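Local coordinates for sterol regulatory element-binding protein cleavage-activating protein (Schizosaccharomyces pombe, PDB 4YHC), which escorts sre1 and is required for its processing when sterol or oxygen is low, this piece being its WD40 domain, at residues G2-E8 / L427-L433; K19-V25 / V457-G463; N41-F45 / V56-R60; E350-E354 / F365-R369. The protein carries 9 engineered substitutions. One frame throughout, in Å; residues are numbered along the deposited sequence.

Contact 1 of 4, residues G2-E8 / L427-L433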
loop_
_atom_site.group_PDB
_atom_site.type_symbol
_atom_site.label_atom_id
_atom_site.label_comp_id
_atom_site.label_asym_id
_atom_site.label_seq_id
_atom_site.Cartn_x
_atom_site.Cartn_y
_atom_site.Cartn_z
ATOM N N GLY A 2 9.065 24.705 7.884
ATOM C CA GLY A 2 9.874 23.579 8.382
ATOM C C GLY A 2 9.598 23.185 9.820
ATOM O O GLY A 2 8.983 23.915 10.609
ATOM N N TRP A 3 10.099 22.007 10.153
ATOM C CA TRP A 3 9.736 21.348 11.359
ATOM C C TRP A 3 10.648 21.698 12.496
ATOM O O TRP A 3 10.445 21.169 13.600
ATOM C CB TRP A 3 9.662 19.832 11.171
ATOM C CG TRP A 3 10.847 19.155 10.606
ATOM C CD1 TRP A 3 12.166 19.547 10.732
ATOM C CD2 TRP A 3 10.857 17.990 9.751
ATOM N NE1 TRP A 3 12.972 18.685 10.057
ATOM C CE2 TRP A 3 12.208 17.707 9.458
ATOM C CE3 TRP A 3 9.867 17.128 9.269
ATOM C CZ2 TRP A 3 12.595 16.612 8.728
ATOM C CZ3 TRP A 3 10.256 16.040 8.467
ATOM C CH2 TRP A 3 11.607 15.806 8.188
ATOM N N SER A 4 11.655 22.545 12.239
ATOM C CA SER A 4 12.658 22.933 13.262
ATOM C C SER A 4 13.229 24.291 12.894
ATOM O O SER A 4 13.004 24.765 11.770
ATOM C CB SER A 4 13.818 21.958 13.322
ATOM O OG SER A 4 14.486 21.766 12.032
ATOM N N ASP A 5 14.021 24.898 13.786
ATOM C CA ASP A 5 14.890 26.029 13.340
ATOM C C ASP A 5 15.969 25.516 12.425
ATOM O O ASP A 5 16.154 26.052 11.308
ATOM C CB ASP A 5 15.527 26.741 14.501
ATOM C CG ASP A 5 14.541 27.581 15.270
ATOM O OD1 ASP A 5 13.316 27.666 14.880
ATOM O OD2 ASP A 5 15.025 28.127 16.287
ATOM N N HIS A 6 16.637 24.453 12.852
ATOM C CA HIS A 6 17.559 23.723 11.940
ATOM C C HIS A 6 17.727 22.297 12.372
ATOM O O HIS A 6 17.550 21.962 13.536
ATOM C CB HIS A 6 18.967 24.387 11.918
ATOM C CG HIS A 6 19.716 24.289 13.224
ATOM N ND1 HIS A 6 19.614 25.242 14.218
ATOM C CD2 HIS A 6 20.545 23.337 13.714
ATOM C CE1 HIS A 6 20.364 24.892 15.251
ATOM N NE2 HIS A 6 20.964 23.763 14.957
ATOM N N ASP A 7 18.144 21.483 11.423
ATOM C CA ASP A 7 18.510 20.103 11.644
ATOM C C ASP A 7 20.010 19.946 11.534
ATOM O O ASP A 7 20.648 20.593 10.691
ATOM C CB ASP A 7 17.860 19.238 10.580
ATOM C CG ASP A 7 16.345 19.143 10.735
ATOM O OD1 ASP A 7 15.795 19.640 11.740
ATOM O OD2 ASP A 7 15.695 18.470 9.895
ATOM N N GLU A 8 20.579 19.088 12.363
ATOM C CA GLU A 8 21.980 18.738 12.265
ATOM C C GLU A 8 22.201 17.251 12.025
ATOM O O GLU A 8 21.535 16.431 12.644
ATOM C CB GLU A 8 22.659 19.192 13.586
ATOM C CG GLU A 8 24.050 18.617 13.833
ATOM C CD GLU A 8 24.499 18.757 15.290
ATOM O OE1 GLU A 8 25.083 17.771 15.792
ATOM O OE2 GLU A 8 24.271 19.828 15.919
ATOM N N LEU A 427 19.805 12.423 13.736
ATOM C CA LEU A 427 19.217 13.639 13.193
ATOM C C LEU A 427 18.828 14.468 14.377
ATOM O O LEU A 427 17.891 14.106 15.125
ATOM C CB LEU A 427 17.984 13.326 12.361
ATOM C CG LEU A 427 17.360 14.514 11.640
ATOM C CD1 LEU A 427 16.215 14.058 10.720
ATOM C CD2 LEU A 427 16.792 15.514 12.575
ATOM N N LYS A 428 19.532 15.582 14.587
ATOM C CA LYS A 428 19.193 16.472 15.701
ATOM C C LYS A 428 18.379 17.645 15.208
ATOM O O LYS A 428 18.813 18.339 14.297
ATOM C CB LYS A 428 20.458 16.987 16.385
ATOM C CG LYS A 428 20.139 17.944 17.497
ATOM C CD LYS A 428 21.369 18.713 18.002
ATOM C CE LYS A 428 22.168 17.986 19.081
ATOM N NZ LYS A 428 22.784 18.955 20.073
ATOM N N MET A 429 17.232 17.887 15.825
ATOM C CA MET A 429 16.319 18.959 15.430
ATOM C C MET A 429 16.295 20.019 16.541
ATOM O O MET A 429 15.857 19.738 17.695
ATOM C CB MET A 429 14.878 18.440 15.244
ATOM C CG MET A 429 14.696 17.379 14.135
ATOM S SD MET A 429 12.927 16.976 13.935
ATOM C CE MET A 429 12.948 15.723 12.677
ATOM N N TYR A 430 16.780 21.205 16.191
ATOM C CA TYR A 430 16.894 22.307 17.149
ATOM C C TYR A 430 15.626 23.107 17.109
ATOM O O TYR A 430 15.223 23.551 16.070
ATOM C CB TYR A 430 18.080 23.207 16.798
ATOM C CG TYR A 430 18.260 24.227 17.862
ATOM C CD1 TYR A 430 18.867 23.886 19.058
ATOM C CD2 TYR A 430 17.747 25.497 17.723
ATOM C CE1 TYR A 430 19.021 24.814 20.064
ATOM C CE2 TYR A 430 17.895 26.447 18.726
ATOM C CZ TYR A 430 18.538 26.094 19.892
ATOM O OH TYR A 430 18.682 27.006 20.900
ATOM N N ASN A 431 14.974 23.243 18.242
ATOM C CA ASN A 431 13.653 23.862 18.293
ATOM C C ASN A 431 12.572 23.153 17.426
ATOM O O ASN A 431 11.805 23.787 16.635
ATOM C CB ASN A 431 13.717 25.323 17.941
ATOM C CG ASN A 431 12.609 26.082 18.603
ATOM O OD1 ASN A 431 12.081 25.633 19.634
ATOM N ND2 ASN A 431 12.219 27.210 18.025
ATOM N N SER A 432 12.578 21.832 17.551
ATOM C CA SER A 432 11.611 21.003 16.829
ATOM C C SER A 432 10.164 21.425 17.079
ATOM O O SER A 432 9.751 21.638 18.199
ATOM C CB SER A 432 11.776 19.537 17.205
ATOM O OG SER A 432 10.785 18.733 16.548
ATOM N N LEU A 433 9.368 21.492 16.028
ATOM C CA LEU A 433 7.917 21.595 16.197
ATOM C C LEU A 433 7.172 20.227 16.185
ATOM O O LEU A 433 5.961 20.167 16.020
ATOM C CB LEU A 433 7.384 22.476 15.090
ATOM C CG LEU A 433 7.498 23.977 15.340
ATOM C CD1 LEU A 433 8.724 24.392 16.138
ATOM C CD2 LEU A 433 7.422 24.693 14.015
HETATM O O HOH W 1 11.159 25.975 14.690
HETATM O O HOH W 2 25.612 19.540 18.267
#
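Trp3 meets Met429 where the N-terminal strand 6-8 lines up antiparallel beside strand 421-432, forming the outer strand of a five-stranded sheet in this WD40 domain. The backbone does the zipping. Glu8 and Lys428 exchange two hydrogen bonds, the shorter from Glu8 N to Lys428 O at 2.7 Å, and Tyr430 N adds a third to His6 O. Past the strand, around the type II turn from Met429 to Ser432, Asp5 N donates to Tyr430 O and Leu433 N to Trp3 O.

Two donors of its own segment hold the Asp7 carboxylate: Trp3 NE1 donates to the syn lone pair of Asp7 OD2 at 2.7 Å, that oxygen lying in the indole plane, while Ser4 OG meets OD1 from above the carboxylate plane. The NE1 bond probably helps to hold the indole at this tilt. Met429, extended beyond CG (chi2 -175°), lays SD and CE over one face of the five-membered ring of Trp3, a Met-aromatic contact with CE 4.0 Å from the centroid.

On the face bearing His6, Tyr430 CB sits over the imidazole, 3.5 Å from its centroid. The imidazole and phenol planes are only 13° apart, but the rings are displaced so far that little stacking results.

Asp5 and Asn431 are joined by weak bonds and a water. Asn431 ND2 reaches the Asp5 carboxylate only weakly, but one water donates both to Asp5 OD1, at 2.7 Å, and to Asn431 O.

Contact 2 of 4, residues K19-V25 / V457-G463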
loop_
_atom_site.group_PDB
_atom_site.type_symbol
_atom_site.label_atom_id
_atom_site.label_comp_id
_atom_site.label_asym_id
_atom_site.label_seq_id
_atom_site.Cartn_x
_atom_site.Cartn_y
_atom_site.Cartn_z
ATOM N N LYS A 19 23.729 8.257 -0.454
ATOM C CA LYS A 19 22.481 7.804 -1.072
ATOM C C LYS A 19 21.335 7.564 -0.081
ATOM O O LYS A 19 20.180 7.486 -0.473
ATOM C CB LYS A 19 22.757 6.521 -1.810
ATOM C CG LYS A 19 23.659 6.824 -2.990
ATOM C CD LYS A 19 23.872 5.720 -3.959
ATOM C CE LYS A 19 24.212 4.423 -3.289
ATOM N NZ LYS A 19 23.945 3.341 -4.260
ATOM N N PHE A 20 21.658 7.407 1.194
ATOM C CA PHE A 20 20.629 7.313 2.248
ATOM C C PHE A 20 20.122 8.693 2.652
ATOM O O PHE A 20 20.849 9.541 3.226
ATOM C CB PHE A 20 21.216 6.530 3.471
ATOM C CG PHE A 20 20.240 6.330 4.608
ATOM C CD1 PHE A 20 18.906 6.260 4.402
ATOM C CD2 PHE A 20 20.709 6.185 5.909
ATOM C CE1 PHE A 20 18.047 6.038 5.462
ATOM C CE2 PHE A 20 19.862 6.017 6.960
ATOM C CZ PHE A 20 18.506 5.921 6.743
ATOM N N ARG A 21 18.861 8.976 2.361
ATOM C CA ARG A 21 18.386 10.379 2.428
ATOM C C ARG A 21 17.130 10.507 3.245
ATOM O O ARG A 21 16.217 9.645 3.167
ATOM C CB ARG A 21 18.044 10.927 1.024
ATOM C CG ARG A 21 19.216 11.083 0.052
ATOM C CD ARG A 21 20.145 12.234 0.418
ATOM N NE ARG A 21 19.479 13.539 0.358
ATOM C CZ ARG A 21 19.263 14.258 -0.736
ATOM N NH1 ARG A 21 19.621 13.805 -1.925
ATOM N NH2 ARG A 21 18.606 15.408 -0.639
ATOM N N ILE A 22 17.013 11.630 3.930
ATOM C CA ILE A 22 15.731 12.029 4.535
ATOM C C ILE A 22 15.483 13.451 4.229
ATOM O O ILE A 22 16.400 14.251 4.338
ATOM C CB ILE A 22 15.693 11.824 6.054
ATOM C CG1 ILE A 22 14.481 12.484 6.656
ATOM C CG2 ILE A 22 16.970 12.296 6.703
ATOM C CD1 ILE A 22 14.092 12.014 8.054
ATOM N N GLU A 23 14.277 13.796 3.807
ATOM C CA GLU A 23 13.916 15.183 3.649
ATOM C C GLU A 23 12.436 15.384 4.014
ATOM O O GLU A 23 11.610 14.538 3.671
ATOM C CB GLU A 23 14.084 15.660 2.170
ATOM C CG GLU A 23 15.480 15.571 1.560
ATOM C CD GLU A 23 16.464 16.588 2.127
ATOM O OE1 GLU A 23 17.670 16.379 1.939
ATOM O OE2 GLU A 23 16.042 17.565 2.770
ATOM N N PRO A 24 12.086 16.565 4.580
ATOM C CA PRO A 24 10.724 16.967 4.887
ATOM C C PRO A 24 10.004 17.284 3.610
ATOM O O PRO A 24 10.585 17.840 2.722
ATOM C CB PRO A 24 10.907 18.257 5.715
ATOM C CG PRO A 24 12.210 18.821 5.235
ATOM C CD PRO A 24 13.071 17.603 4.989
ATOM N N VAL A 25 8.739 16.951 3.502
ATOM C CA VAL A 25 7.941 17.398 2.359
ATOM C C VAL A 25 7.639 18.852 2.682
ATOM O O VAL A 25 7.337 19.148 3.812
ATOM C CB VAL A 25 6.626 16.623 2.286
ATOM C CG1 VAL A 25 5.614 17.359 1.446
ATOM C CG2 VAL A 25 6.866 15.202 1.768
ATOM N N VAL A 457 5.370 15.437 6.979
ATOM C CA VAL A 457 5.841 14.183 6.464
ATOM C C VAL A 457 7.317 14.209 6.015
ATOM O O VAL A 457 7.743 15.152 5.371
ATOM C CB VAL A 457 4.844 13.455 5.483
ATOM C CG1 VAL A 457 3.571 14.225 5.129
ATOM C CG2 VAL A 457 5.506 12.679 4.378
ATOM N N ALA A 458 8.013 13.143 6.374
ATOM C CA ALA A 458 9.378 12.927 5.969
ATOM C C ALA A 458 9.375 11.846 4.945
ATOM O O ALA A 458 8.768 10.807 5.172
ATOM C CB ALA A 458 10.249 12.427 7.123
ATOM N N LEU A 459 10.159 12.070 3.915
ATOM C CA LEU A 459 10.521 11.080 2.928
ATOM C C LEU A 459 11.905 10.575 3.262
ATOM O O LEU A 459 12.853 11.383 3.495
ATOM C CB LEU A 459 10.512 11.745 1.561
ATOM C CG LEU A 459 9.270 11.737 0.676
ATOM C CD1 LEU A 459 7.952 11.490 1.338
ATOM C CD2 LEU A 459 9.220 12.945 -0.271
ATOM N N VAL A 460 12.033 9.258 3.258
ATOM C CA VAL A 460 13.277 8.550 3.586
ATOM C C VAL A 460 13.483 7.494 2.553
ATOM O O VAL A 460 12.581 6.663 2.300
ATOM C CB VAL A 460 13.172 7.851 4.964
ATOM C CG1 VAL A 460 14.473 7.179 5.392
ATOM C CG2 VAL A 460 12.767 8.875 6.053
ATOM N N GLY A 461 14.660 7.510 1.940
ATOM C CA GLY A 461 14.970 6.597 0.848
ATOM C C GLY A 461 16.425 6.279 0.623
ATOM O O GLY A 461 17.305 6.888 1.223
ATOM N N TYR A 462 16.648 5.320 -0.231
ATOM C CA TYR A 462 17.985 4.868 -0.610
ATOM C C TYR A 462 18.196 4.857 -2.110
ATOM O O TYR A 462 17.561 4.107 -2.883
ATOM C CB TYR A 462 18.333 3.493 -0.059
ATOM C CG TYR A 462 19.739 3.164 -0.225
ATOM C CD1 TYR A 462 20.706 3.811 0.571
ATOM C CD2 TYR A 462 20.163 2.194 -1.137
ATOM C CE1 TYR A 462 22.030 3.571 0.411
ATOM C CE2 TYR A 462 21.522 1.937 -1.290
ATOM C CZ TYR A 462 22.427 2.630 -0.508
ATOM O OH TYR A 462 23.764 2.396 -0.605
ATOM N N GLY A 463 19.100 5.698 -2.537
ATOM C CA GLY A 463 19.343 5.844 -3.945
ATOM C C GLY A 463 18.111 6.188 -4.778
ATOM O O GLY A 463 17.953 5.690 -5.907
HETATM O O HOH W 3 5.736 17.951 5.811
#
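Lys19 crosses the Tyr462 ring at a slant, its CB in an off-centre CH-pi contact 4.2 Å from the centroid and its CE 3.4 Å from Tyr462 OH; the Phe20 ring is met at its edge, in plane, by Gly461 O. This is the Velcro closure of a beta-propeller: N-terminal strand 20-24 completes the blade whose neighbouring strand, 456-462, is the last of the chain. With CG anti to the backbone N (chi1 -178°), Phe20 carries its ring alongside Val460, and CE1 at the ring edge reaches Val460 CG1.

Antiparallel pairing is regular. Arg21 with Gly461 and Glu23 with Leu459 each share two backbone hydrogen bonds, and Val25 N and Gly463 N close the ends on Val457 O and Lys19 O.

On the face with Phe20, Ile22 CD1 touches both Ala458 CB and Val460 CG2, 4.0 Å from each. A serine in place of Tyr462 would probably leave the Lys19 chain without the ring it lies against and open a gap beside Phe20 CB.

On the face with Arg21, the guanidinium forms a salt bridge within its own strand: Glu23 OE1 lies in the guanidinium plane, 2.9 Å from Arg21 NH2.

Contact 3 of 4, residues N41-F45 / V56-R60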
loop_
_atom_site.group_PDB
_atom_site.type_symbol
_atom_site.label_atom_id
_atom_site.label_comp_id
_atom_site.label_asym_id
_atom_site.label_seq_id
_atom_site.Cartn_x
_atom_site.Cartn_y
_atom_site.Cartn_z
ATOM N N ASN A 41 0.323 4.068 -9.294
ATOM C CA ASN A 41 1.475 4.308 -10.144
ATOM C C ASN A 41 2.534 5.072 -9.402
ATOM O O ASN A 41 3.537 5.367 -9.967
ATOM C CB ASN A 41 1.095 5.028 -11.482
ATOM C CG ASN A 41 0.628 6.472 -11.285
ATOM O OD1 ASN A 41 0.313 6.897 -10.171
ATOM N ND2 ASN A 41 0.515 7.229 -12.396
ATOM N N TYR A 42 2.342 5.306 -8.103
ATOM C CA TYR A 42 3.303 6.048 -7.261
ATOM C C TYR A 42 3.552 7.476 -7.710
ATOM O O TYR A 42 4.530 8.076 -7.358
ATOM C CB TYR A 42 4.604 5.262 -7.059
ATOM C CG TYR A 42 4.333 3.926 -6.419
ATOM C CD1 TYR A 42 4.043 3.841 -5.073
ATOM C CD2 TYR A 42 4.288 2.739 -7.177
ATOM C CE1 TYR A 42 3.776 2.620 -4.472
ATOM C CE2 TYR A 42 3.984 1.510 -6.586
ATOM C CZ TYR A 42 3.736 1.462 -5.249
ATOM O OH TYR A 42 3.420 0.272 -4.646
ATOM N N LYS A 43 2.625 8.068 -8.446
ATOM C CA LYS A 43 2.844 9.441 -8.852
ATOM C C LYS A 43 2.357 10.465 -7.847
ATOM O O LYS A 43 2.991 11.542 -7.675
ATOM C CB LYS A 43 2.170 9.680 -10.202
ATOM C CG LYS A 43 2.204 11.105 -10.699
ATOM C CD LYS A 43 1.844 11.059 -12.183
ATOM C CE LYS A 43 0.372 11.149 -12.365
ATOM N NZ LYS A 43 0.061 12.569 -12.281
ATOM N N THR A 44 1.248 10.155 -7.176
ATOM C CA THR A 44 0.514 11.162 -6.431
ATOM C C THR A 44 0.307 10.694 -5.012
ATOM O O THR A 44 -0.118 9.568 -4.785
ATOM C CB THR A 44 -0.849 11.467 -7.082
ATOM O OG1 THR A 44 -0.693 11.917 -8.430
ATOM C CG2 THR A 44 -1.607 12.618 -6.338
ATOM N N PHE A 45 0.609 11.587 -4.080
ATOM C CA PHE A 45 0.537 11.342 -2.636
ATOM C C PHE A 45 -0.532 12.255 -2.067
ATOM O O PHE A 45 -0.637 13.417 -2.493
ATOM C CB PHE A 45 1.888 11.737 -2.014
ATOM C CG PHE A 45 1.986 11.491 -0.516
ATOM C CD1 PHE A 45 2.319 10.247 -0.035
ATOM C CD2 PHE A 45 1.769 12.505 0.363
ATOM C CE1 PHE A 45 2.467 10.021 1.335
ATOM C CE2 PHE A 45 1.880 12.308 1.717
ATOM C CZ PHE A 45 2.256 11.074 2.211
ATOM N N VAL A 56 -2.695 17.292 -1.619
ATOM C CA VAL A 56 -2.278 16.373 -2.607
ATOM C C VAL A 56 -0.998 16.887 -3.323
ATOM O O VAL A 56 -0.877 18.070 -3.697
ATOM C CB VAL A 56 -3.407 15.711 -3.447
ATOM C CG1 VAL A 56 -4.820 16.160 -3.094
ATOM C CG2 VAL A 56 -3.091 15.430 -4.889
ATOM N N TRP A 57 -0.045 15.956 -3.421
ATOM C CA TRP A 57 1.376 16.291 -3.669
ATOM C C TRP A 57 1.859 15.414 -4.781
ATOM O O TRP A 57 1.653 14.224 -4.738
ATOM C CB TRP A 57 2.126 16.020 -2.352
ATOM C CG TRP A 57 3.597 16.146 -2.456
ATOM C CD1 TRP A 57 4.525 15.124 -2.565
ATOM C CD2 TRP A 57 4.316 17.357 -2.440
ATOM N NE1 TRP A 57 5.784 15.666 -2.597
ATOM C CE2 TRP A 57 5.676 17.037 -2.538
ATOM C CE3 TRP A 57 3.937 18.701 -2.325
ATOM C CZ2 TRP A 57 6.657 18.010 -2.533
ATOM C CZ3 TRP A 57 4.923 19.679 -2.352
ATOM C CH2 TRP A 57 6.259 19.321 -2.442
ATOM N N ASP A 58 2.515 16.013 -5.785
ATOM C CA ASP A 58 3.160 15.288 -6.872
ATOM C C ASP A 58 4.584 14.888 -6.448
ATOM O O ASP A 58 5.457 15.707 -6.240
ATOM C CB ASP A 58 3.210 16.123 -8.183
ATOM C CG ASP A 58 3.611 15.271 -9.346
ATOM O OD1 ASP A 58 4.781 14.801 -9.366
ATOM O OD2 ASP A 58 2.733 14.908 -10.180
ATOM N N LEU A 59 4.808 13.619 -6.298
ATOM C CA LEU A 59 6.034 13.118 -5.655
ATOM C C LEU A 59 7.282 13.420 -6.533
ATOM O O LEU A 59 8.303 13.816 -6.031
ATOM C CB LEU A 59 5.899 11.615 -5.543
ATOM C CG LEU A 59 5.535 10.875 -4.230
ATOM C CD1 LEU A 59 5.264 11.730 -3.057
ATOM C CD2 LEU A 59 4.453 9.842 -4.396
ATOM N N ARG A 60 7.180 13.153 -7.829
ATOM C CA ARG A 60 8.356 13.300 -8.687
ATOM C C ARG A 60 8.615 14.755 -9.041
ATOM O O ARG A 60 9.767 15.139 -9.175
ATOM C CB ARG A 60 8.213 12.457 -9.932
ATOM C CG ARG A 60 8.141 10.959 -9.649
ATOM C CD ARG A 60 9.188 10.462 -8.627
ATOM N NE ARG A 60 8.881 9.095 -8.206
ATOM C CZ ARG A 60 9.469 7.994 -8.680
ATOM N NH1 ARG A 60 10.430 8.062 -9.603
ATOM N NH2 ARG A 60 9.089 6.808 -8.205
HETATM O O HOH W 4 7.134 7.924 -6.520
#
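The Trp57-Asp58 dipeptide, the pair that gives WD repeats their name, ends strand 54-58 of the first predicted repeat and lies across from Phe45 and Thr44 of strand 44-49 in a beta hairpin. Phe45 and Trp57 form the hydrogen-bonded pair, with Trp57 N 2.8 Å from Phe45 O and Phe45 N donating back to Trp57 O. Just beyond the strand, Leu59 N continues the ladder to Lys43 O at 3.1 Å.

Leu59 folds back over the hairpin. Its CD1 presses on Phe45 CB at 3.5 Å and lies at the edge of the Trp57 indole, in its plane, and CD2 reaches Tyr42 O. The Phe45 ring turns instead to Ile36 and Val444.

On the face with Thr44, Asp58 crosses Lys43: OD2 is 3.9 Å from Lys43 CG and 4.1 Å from NZ, too long for a salt bridge, and Lys43 NZ has its ion pair with Glu103. Asp58 OD1 accepts from Gln61 N; an alanine in place of Asp58 would probably leave the Gln61 amide without its side-chain acceptor and remove a negative charge near Lys43.

At the open end of the hairpin, Asn41 OD1 accepts from Lys43 N in an Asx turn. Arg60 NH2 binds a citrate, probably from crystallisation, while a water accepts from Arg60 NE, in the guanidinium plane, and donates to Tyr42 O, 2.7 Å from each.

Contact 4 of 4, residues E350-E354 / F365-R369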
loop_
_atom_site.group_PDB
_atom_site.type_symbol
_atom_site.label_atom_id
_atom_site.label_comp_id
_atom_site.label_asym_id
_atom_site.label_seq_id
_atom_site.Cartn_x
_atom_site.Cartn_y
_atom_site.Cartn_z
ATOM N N GLU A 350 12.284 -2.926 17.033
ATOM C CA GLU A 350 11.943 -2.419 18.386
ATOM C C GLU A 350 10.742 -1.487 18.340
ATOM O O GLU A 350 10.519 -0.751 17.373
ATOM C CB GLU A 350 13.130 -1.723 19.068
ATOM C CG GLU A 350 13.571 -0.418 18.416
ATOM C CD GLU A 350 14.717 0.241 19.187
ATOM O OE1 GLU A 350 14.856 -0.047 20.397
ATOM O OE2 GLU A 350 15.473 1.052 18.601
ATOM N N ASP A 351 9.936 -1.573 19.377
ATOM C CA ASP A 351 8.694 -0.827 19.460
ATOM C C ASP A 351 8.891 0.678 19.274
ATOM O O ASP A 351 8.034 1.381 18.708
ATOM C CB ASP A 351 8.056 -1.082 20.832
ATOM C CG ASP A 351 6.645 -1.557 20.705
ATOM O OD1 ASP A 351 5.755 -0.676 20.587
ATOM O OD2 ASP A 351 6.433 -2.800 20.690
ATOM N N ALA A 352 10.049 1.162 19.721
ATOM C CA ALA A 352 10.326 2.571 19.689
ATOM C C ALA A 352 10.264 3.082 18.241
ATOM O O ALA A 352 9.929 4.248 18.053
ATOM C CB ALA A 352 11.686 2.880 20.316
ATOM N N SER A 353 10.582 2.246 17.241
ATOM C CA SER A 353 10.607 2.723 15.843
ATOM C C SER A 353 9.277 2.645 15.149
ATOM O O SER A 353 8.622 1.664 15.184
ATOM C CB SER A 353 11.638 1.962 14.991
ATOM O OG SER A 353 12.929 2.404 15.205
ATOM N N GLU A 354 8.982 3.628 14.328
ATOM C CA GLU A 354 8.022 3.438 13.312
ATOM C C GLU A 354 8.818 2.925 12.109
ATOM O O GLU A 354 9.756 3.600 11.646
ATOM C CB GLU A 354 7.337 4.752 12.977
ATOM C CG GLU A 354 6.375 4.758 11.813
ATOM C CD GLU A 354 5.089 3.913 11.979
ATOM O OE1 GLU A 354 4.872 3.298 13.080
ATOM O OE2 GLU A 354 4.305 3.847 10.973
ATOM N N PHE A 365 12.758 0.956 6.224
ATOM C CA PHE A 365 13.178 2.237 6.764
ATOM C C PHE A 365 12.464 2.479 8.039
ATOM O O PHE A 365 11.318 2.061 8.221
ATOM C CB PHE A 365 12.873 3.374 5.806
ATOM C CG PHE A 365 13.542 3.223 4.424
ATOM C CD1 PHE A 365 14.858 3.661 4.222
ATOM C CD2 PHE A 365 12.871 2.680 3.363
ATOM C CE1 PHE A 365 15.494 3.555 2.976
ATOM C CE2 PHE A 365 13.504 2.566 2.097
ATOM C CZ PHE A 365 14.813 2.983 1.909
ATOM N N GLY A 366 13.100 3.241 8.906
ATOM C CA GLY A 366 12.484 3.564 10.146
ATOM C C GLY A 366 12.965 4.825 10.781
ATOM O O GLY A 366 14.028 5.315 10.422
ATOM N N MET A 367 12.195 5.331 11.779
ATOM C CA MET A 367 12.569 6.497 12.547
ATOM C C MET A 367 12.173 6.305 14.027
ATOM O O MET A 367 11.063 5.845 14.309
ATOM C CB MET A 367 11.845 7.737 12.028
ATOM C CG MET A 367 12.314 8.230 10.680
ATOM S SD MET A 367 11.732 9.905 10.280
ATOM C CE MET A 367 12.651 10.909 11.442
ATOM N N ARG A 368 13.033 6.719 14.942
ATOM C CA ARG A 368 12.692 6.781 16.412
ATOM C C ARG A 368 13.241 8.039 17.046
ATOM O O ARG A 368 14.347 8.476 16.677
ATOM C CB ARG A 368 13.247 5.623 17.224
ATOM C CG ARG A 368 14.615 5.156 16.841
ATOM C CD ARG A 368 14.981 3.927 17.654
ATOM N NE ARG A 368 15.312 4.276 19.001
ATOM C CZ ARG A 368 16.551 4.394 19.461
ATOM N NH1 ARG A 368 17.620 4.157 18.690
ATOM N NH2 ARG A 368 16.716 4.743 20.719
ATOM N N ARG A 369 12.465 8.626 17.945
ATOM C CA ARG A 369 12.951 9.769 18.696
ATOM C C ARG A 369 13.768 9.197 19.862
ATOM O O ARG A 369 13.196 8.570 20.681
ATOM C CB ARG A 369 11.806 10.687 19.168
ATOM C CG ARG A 369 12.340 12.011 19.764
ATOM C CD ARG A 369 11.398 12.768 20.658
ATOM N NE ARG A 369 10.060 12.636 20.192
ATOM C CZ ARG A 369 9.172 11.818 20.710
ATOM N NH1 ARG A 369 9.474 11.079 21.775
ATOM N NH2 ARG A 369 7.973 11.743 20.159
HETATM O O HOH W 5 9.915 7.208 18.742
#
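Glu354 and Met367 face each other as an antiparallel hydrogen-bonded pair, with N-H...O bonds of 3.0 Å both from Glu354 N to Met367 O and from Met367 N to Glu354 O. Ahead of this pair the chain makes a type I turn from Glu350 to Ser353, closed by Ser353 N on Glu350 O. Gly366 CA comes within 3.1 Å of Glu354 O, and a side chain at that glycine would sit tightly against the carbonyl. Further on, a water links Ala352 O to Arg369 N.

Arg368 carries the side-chain contact. Its chain, bent at chi3 (-75°), runs past Ser353 OG, which is 3.5 Å from Arg368 CD, and turns one guanidinium face to Glu350. Glu350 OE2 lies over that face, 3.3 Å from Arg368 NE, with the two planes 50° apart: a salt bridge of charges alone, since no N-H points at the oxygen. Arg368 NH1 has a second carboxylate, Glu411, while Ser353 OG takes the indole N-H of Trp413.

Strand 363-374 runs between 354-357 and 406-416 in a five-stranded antiparallel sheet of the WD40 domain. Phe365 and Met367 pack against strand 448-453 of the adjoining sheet, and Phe365 also touches Val460 and Tyr462 of strand 456-462.

Overall arrangement
Contacts 1 and 4 lie in the same five-stranded sheet, centres about 18 Å apart: contact 1 attaches strand 6-8 at one edge, contact 4 strand 354-357 at the other. Contact 2 completes the adjoining sheet and packs against both, each about 15 Å away between centres, through Trp3 on Pro24 and Phe365 on Val460. Contact 3, in the first predicted WD repeat, reaches contact 2 through Trp57 on Val25. Contacts 1 and 2 alternate along the chain and tie its N-terminal residues to its C-terminal part; the two local hairpin contacts, 3 and then 4, fall between. The N-terminal residues thus help complete two neighbouring sheets and close the propeller.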